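Acetoin utilization protein AcuB, putative (Vibrio cholerae, PDB 2O16) is of unknown function but carries paired CBS domains that probably bind a small regulatory ligand, perhaps an adenosine nucleotide. Local coordinates at residues I5-E8 with D9-R13; G122-T125 with D126-V130. All blocks are in the same frame, centred on the assembly; numbering follows the deposited sequence.

Interaction 1: residues I5-E8 with D9-R13; sequences IKVE and DMMTR
Asp9 reaches back to Lys6 because its CG lies beside its own backbone N, anti to the carbonyl carbon (chi1 -66°); this swings the carboxylate over the start of the turn. There OD2 of Asp9 accepts from the backbone N of Lys6 at 2.9 Å, and the N-H points almost straight at the oxygen (170°) although it arrives well out of the carboxylate plane. CB of Asp9 also lies against CG2 of Ile5, 3.8 Å away, so the same side chain makes a polar and an apolar contact with the incoming chain.

The backbone closes the turn beneath it. The N of Asp9 bonds to O of Lys6, and O of Val7 accepts from both Met10 N and Met11 N, two bonds holding one carbonyl. Met11 runs its extended side chain (chi2 -176°) inward along CA of Glu8, with SD 3.8 Å from that CA, and sets CE over one face of the Arg13 guanidinium, toward its rim. Arg13, extended from CG to NE, runs back alongside the turn and brings NH2 to 2.6 Å from O of Glu8. A water donates to that carbonyl and to O of Met11 (2.7 Å), tying the exit of the turn to its middle; its link to Arg13 NE is weak.

By sequence the turn belongs to the first CBS domain, yet the strand it leads into, 12-13, pairs with 119-124 of the second, at one side of the antiparallel sheet completed by 112-116. Val7 and Met11 pack inward on Val114, and Met10 drops between Leu97 of helix 97-106 and Phe129 and Ile132 of helix 126-141, while Asp9 and Arg13 stay at the surface.

Interaction 2: residues G122-T125 with D126-V130; sequences GIIT and DSDFV. With PO4 (phosphate ion), chain C.
Strand 122-124 leads into helix 126-130, the short axes at 74°, with Thr125 at the N-cap. Thr125 and Asp128 form a capping box. OD2 of Asp128 accepts from the backbone N of Thr125 at 2.8 Å, approached on its anti side, whereas the return bond from Ser127 N to OG1 of Thr125 is weak and long. O of Thr125 receives two further weak bonds, from the N atoms of Asp128 and Phe129, as the first turn winds up.

With OG1 between its backbone N and carbonyl carbon (chi1 60°), Thr125 directs the hydroxyl to the helix start, where a phosphate ion, probably from the crystallisation liquor, is held. Ser127 OG donates to phosphate O4 at 2.9 Å, and OG1 of Thr125 lies equally close to that oxygen. The anion thus sits by the N-terminal end of the helix, whose dipole would probably favour it; Arg37 N and His38 ND1 bind it too. Asp126 has two conformers, and in the one described here its OD2 makes a salt bridge with Arg37. On the apolar side, CG2 of Ile124 touches CE2 of the Phe129 ring at 3.6 Å.

The junction lies in the second CBS domain and connects the central strand of its antiparallel sheet to the C-terminal helix 126-141. Ile124 and Phe129 both pack on Met104 of helix 97-106, Ile123 meets Pro40 of strand 38-42, and OD1 of Asp128 bonds to OG1 of Thr12 on the neighbouring strand.

Both interactions border the same antiparallel sheet: interaction 1 is a turn feeding its edge strand 12-13, interaction 2 a strand-to-helix junction that carries its central strand 119-124 into helix 126-141. They meet directly, since Thr12 N probably bonds to Ile123 O, and the capping aspartate of interaction 2 also holds, through its other oxygen, the strand that leaves interaction 1. Each uses an aspartate to receive a backbone N-H three residues earlier. Interaction 1 is otherwise knit by backbone bonds and a water, with its charged groups outward and methionines inward; interaction 2 is nearer the chain centre and turns its hydroxyls to an anion.

Interaction 1: residues I5-E8 with D9-R13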
loop_
_atom_site.group_PDB
_atom_site.type_symbol
_atom_site.label_atom_id
_atom_site.label_comp_id
_atom_site.label_asym_id
_atom_site.label_seq_id
_atom_site.Cartn_x
_atom_site.Cartn_y
_atom_site.Cartn_z
ATOM N N ILE A 5 -9.534 16.471 7.565
ATOM C CA ILE A 5 -8.904 15.152 7.688
ATOM C C ILE A 5 -7.722 14.993 6.745
ATOM O O ILE A 5 -7.850 15.188 5.530
ATOM C CB ILE A 5 -9.887 13.977 7.445
ATOM C CG1 ILE A 5 -11.175 14.159 8.242
ATOM C CG2 ILE A 5 -9.240 12.640 7.867
ATOM C CD1 ILE A 5 -12.298 13.166 7.819
ATOM N N LYS A 6 -6.582 14.624 7.325
ATOM C CA LYS A 6 -5.354 14.366 6.581
ATOM C C LYS A 6 -5.168 12.868 6.394
ATOM O O LYS A 6 -5.703 12.066 7.169
ATOM C CB LYS A 6 -4.169 14.900 7.357
ATOM C CG LYS A 6 -4.202 16.413 7.553
ATOM C CD LYS A 6 -3.416 16.806 8.792
ATOM C CE LYS A 6 -2.937 18.263 8.719
ATOM N NZ LYS A 6 -3.865 19.157 7.939
ATOM N N VAL A 7 -4.379 12.505 5.387
ATOM C CA VAL A 7 -4.033 11.108 5.109
ATOM C C VAL A 7 -3.526 10.397 6.357
ATOM O O VAL A 7 -3.977 9.315 6.675
ATOM C CB VAL A 7 -2.991 11.034 3.949
ATOM C CG1 VAL A 7 -2.139 9.782 4.043
ATOM C CG2 VAL A 7 -3.717 11.147 2.592
ATOM N N GLU A 8 -2.620 11.030 7.094
ATOM C CA GLU A 8 -2.069 10.425 8.320
ATOM C C GLU A 8 -3.103 10.078 9.396
ATOM O O GLU A 8 -2.812 9.278 10.290
ATOM C CB GLU A 8 -0.981 11.326 8.921
ATOM C CG GLU A 8 -1.467 12.728 9.293
ATOM C CD GLU A 8 -0.321 13.677 9.648
ATOM O OE1 GLU A 8 0.849 13.228 9.798
ATOM O OE2 GLU A 8 -0.608 14.887 9.782
ATOM N N ASP A 9 -4.288 10.694 9.316
ATOM C CA ASP A 9 -5.371 10.475 10.287
ATOM C C ASP A 9 -6.064 9.132 10.056
ATOM O O ASP A 9 -6.699 8.579 10.968
ATOM C CB ASP A 9 -6.409 11.618 10.211
ATOM C CG ASP A 9 -5.852 12.966 10.645
ATOM O OD1 ASP A 9 -4.913 12.995 11.469
ATOM O OD2 ASP A 9 -6.381 14.017 10.182
ATOM N N MET A 10 -5.917 8.571 8.856
ATOM C CA MET A 10 -6.660 7.359 8.493
ATOM C C MET A 10 -5.831 6.231 7.903
ATOM O O MET A 10 -6.351 5.125 7.696
ATOM C CB MET A 10 -7.810 7.724 7.536
ATOM C CG MET A 10 -7.357 8.375 6.218
ATOM S SD MET A 10 -6.811 7.117 5.018
ATOM C CE MET A 10 -8.394 6.454 4.492
ATOM N N MET A 11 -4.557 6.502 7.610
ATOM C CA MET A 11 -3.668 5.496 7.001
ATOM C C MET A 11 -3.366 4.380 7.978
ATOM O O MET A 11 -3.458 4.571 9.195
ATOM C CB MET A 11 -2.355 6.130 6.527
ATOM C CG MET A 11 -1.478 6.691 7.634
ATOM S SD MET A 11 -0.017 7.513 7.044
ATOM C CE MET A 11 0.881 7.854 8.560
ATOM N N THR A 12 -3.007 3.223 7.435
ATOM C CA THR A 12 -2.446 2.122 8.192
ATOM C C THR A 12 -0.997 2.503 8.507
ATOM O O THR A 12 -0.191 2.695 7.593
ATOM C CB THR A 12 -2.515 0.796 7.370
ATOM O OG1 THR A 12 -3.877 0.380 7.232
ATOM C CG2 THR A 12 -1.712 -0.333 7.996
ATOM N N ARG A 13 -0.670 2.620 9.793
ATOM C CA ARG A 13 0.689 2.965 10.184
ATOM C C ARG A 13 1.517 1.676 10.385
ATOM O O ARG A 13 0.964 0.593 10.465
ATOM C CB ARG A 13 0.670 3.833 11.458
ATOM C CG ARG A 13 -0.166 5.097 11.335
ATOM C CD ARG A 13 0.001 5.993 12.567
ATOM N NE ARG A 13 -0.767 7.238 12.456
ATOM C CZ ARG A 13 -0.233 8.442 12.251
ATOM N NH1 ARG A 13 1.084 8.584 12.138
ATOM N NH2 ARG A 13 -1.022 9.513 12.170
HETATM O O HOH W 1 -3.797 6.516 10.983
#

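Interaction 2: residues G122-T125 with D126-V130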
loop_
_atom_site.group_PDB
_atom_site.type_symbol
_atom_site.label_atom_id
_atom_site.label_comp_id
_atom_site.label_asym_id
_atom_site.label_seq_id
_atom_site.Cartn_x
_atom_site.Cartn_y
_atom_site.Cartn_z
ATOM N N GLY A 122 3.430 5.023 6.243
ATOM C CA GLY A 122 2.127 4.367 6.270
ATOM C C GLY A 122 1.702 3.950 4.880
ATOM O O GLY A 122 2.405 4.215 3.915
ATOM N N ILE A 123 0.536 3.303 4.787
ATOM C CA ILE A 123 -0.113 3.039 3.493
ATOM C C ILE A 123 -1.595 3.351 3.592
ATOM O O ILE A 123 -2.178 3.249 4.677
ATOM C CB ILE A 123 0.048 1.562 3.006
ATOM C CG1 ILE A 123 -0.498 0.559 4.058
ATOM C CG2 ILE A 123 1.537 1.303 2.613
ATOM C CD1 ILE A 123 -0.512 -0.955 3.587
ATOM N N ILE A 124 -2.194 3.746 2.462
ATOM C CA ILE A 124 -3.646 3.850 2.375
ATOM C C ILE A 124 -4.137 2.688 1.542
ATOM O O ILE A 124 -3.724 2.538 0.387
ATOM C CB ILE A 124 -4.109 5.145 1.665
ATOM C CG1 ILE A 124 -3.524 6.398 2.333
ATOM C CG2 ILE A 124 -5.662 5.177 1.609
ATOM C CD1 ILE A 124 -3.812 7.668 1.525
ATOM N N THR A 125 -5.006 1.856 2.100
ATOM C CA THR A 125 -5.593 0.771 1.314
ATOM C C THR A 125 -7.109 0.815 1.366
ATOM O O THR A 125 -7.692 1.572 2.156
ATOM C CB THR A 125 -5.199 -0.643 1.811
ATOM O OG1 THR A 125 -5.633 -0.790 3.153
ATOM C CG2 THR A 125 -3.673 -0.882 1.703
ATOM N N ASP A 126 -7.751 -0.016 0.537
ATOM C CA ASP A 126 -9.205 -0.117 0.590
ATOM C C ASP A 126 -9.662 -0.358 2.049
ATOM O O ASP A 126 -10.680 0.205 2.486
ATOM C CB ASP A 126 -9.734 -1.173 -0.401
ATOM C CG ASP A 126 -8.902 -2.459 -0.407
ATOM O OD1 ASP A 126 -8.253 -2.773 0.611
ATOM O OD2 ASP A 126 -8.908 -3.164 -1.432
ATOM N N SER A 127 -8.906 -1.162 2.807
ATOM C CA SER A 127 -9.282 -1.428 4.208
ATOM C C SER A 127 -9.413 -0.137 5.035
ATOM O O SER A 127 -10.297 -0.018 5.875
ATOM C CB SER A 127 -8.335 -2.432 4.887
ATOM O OG SER A 127 -8.228 -3.608 4.084
ATOM N N ASP A 128 -8.546 0.839 4.788
ATOM C CA ASP A 128 -8.635 2.117 5.489
ATOM C C ASP A 128 -9.905 2.910 5.147
ATOM O O ASP A 128 -10.488 3.582 6.030
ATOM C CB ASP A 128 -7.381 2.973 5.240
ATOM C CG ASP A 128 -6.117 2.284 5.706
ATOM O OD1 ASP A 128 -6.099 1.777 6.854
ATOM O OD2 ASP A 128 -5.165 2.206 4.910
ATOM N N PHE A 129 -10.302 2.862 3.879
ATOM C CA PHE A 129 -11.553 3.486 3.430
ATOM C C PHE A 129 -12.783 2.818 4.007
ATOM O O PHE A 129 -13.760 3.489 4.304
ATOM C CB PHE A 129 -11.642 3.509 1.906
ATOM C CG PHE A 129 -10.672 4.472 1.273
ATOM C CD1 PHE A 129 -10.735 5.830 1.563
ATOM C CD2 PHE A 129 -9.675 4.012 0.417
ATOM C CE1 PHE A 129 -9.804 6.737 0.975
ATOM C CE2 PHE A 129 -8.755 4.919 -0.188
ATOM C CZ PHE A 129 -8.823 6.255 0.110
ATOM N N VAL A 130 -12.747 1.492 4.158
ATOM C CA VAL A 130 -13.856 0.843 4.893
ATOM C C VAL A 130 -14.044 1.426 6.300
ATOM O O VAL A 130 -15.148 1.739 6.707
ATOM C CB VAL A 130 -13.675 -0.702 4.952
ATOM C CG1 VAL A 130 -14.803 -1.343 5.797
ATOM C CG2 VAL A 130 -13.670 -1.311 3.532
HETATM P P PO4 C . -5.302 -4.612 1.685
HETATM O O1 PO4 C . -3.826 -4.727 1.398
HETATM O O2 PO4 C . -5.946 -4.121 0.402
HETATM O O3 PO4 C . -5.768 -6.025 1.954
HETATM O O4 PO4 C . -5.637 -3.704 2.855
#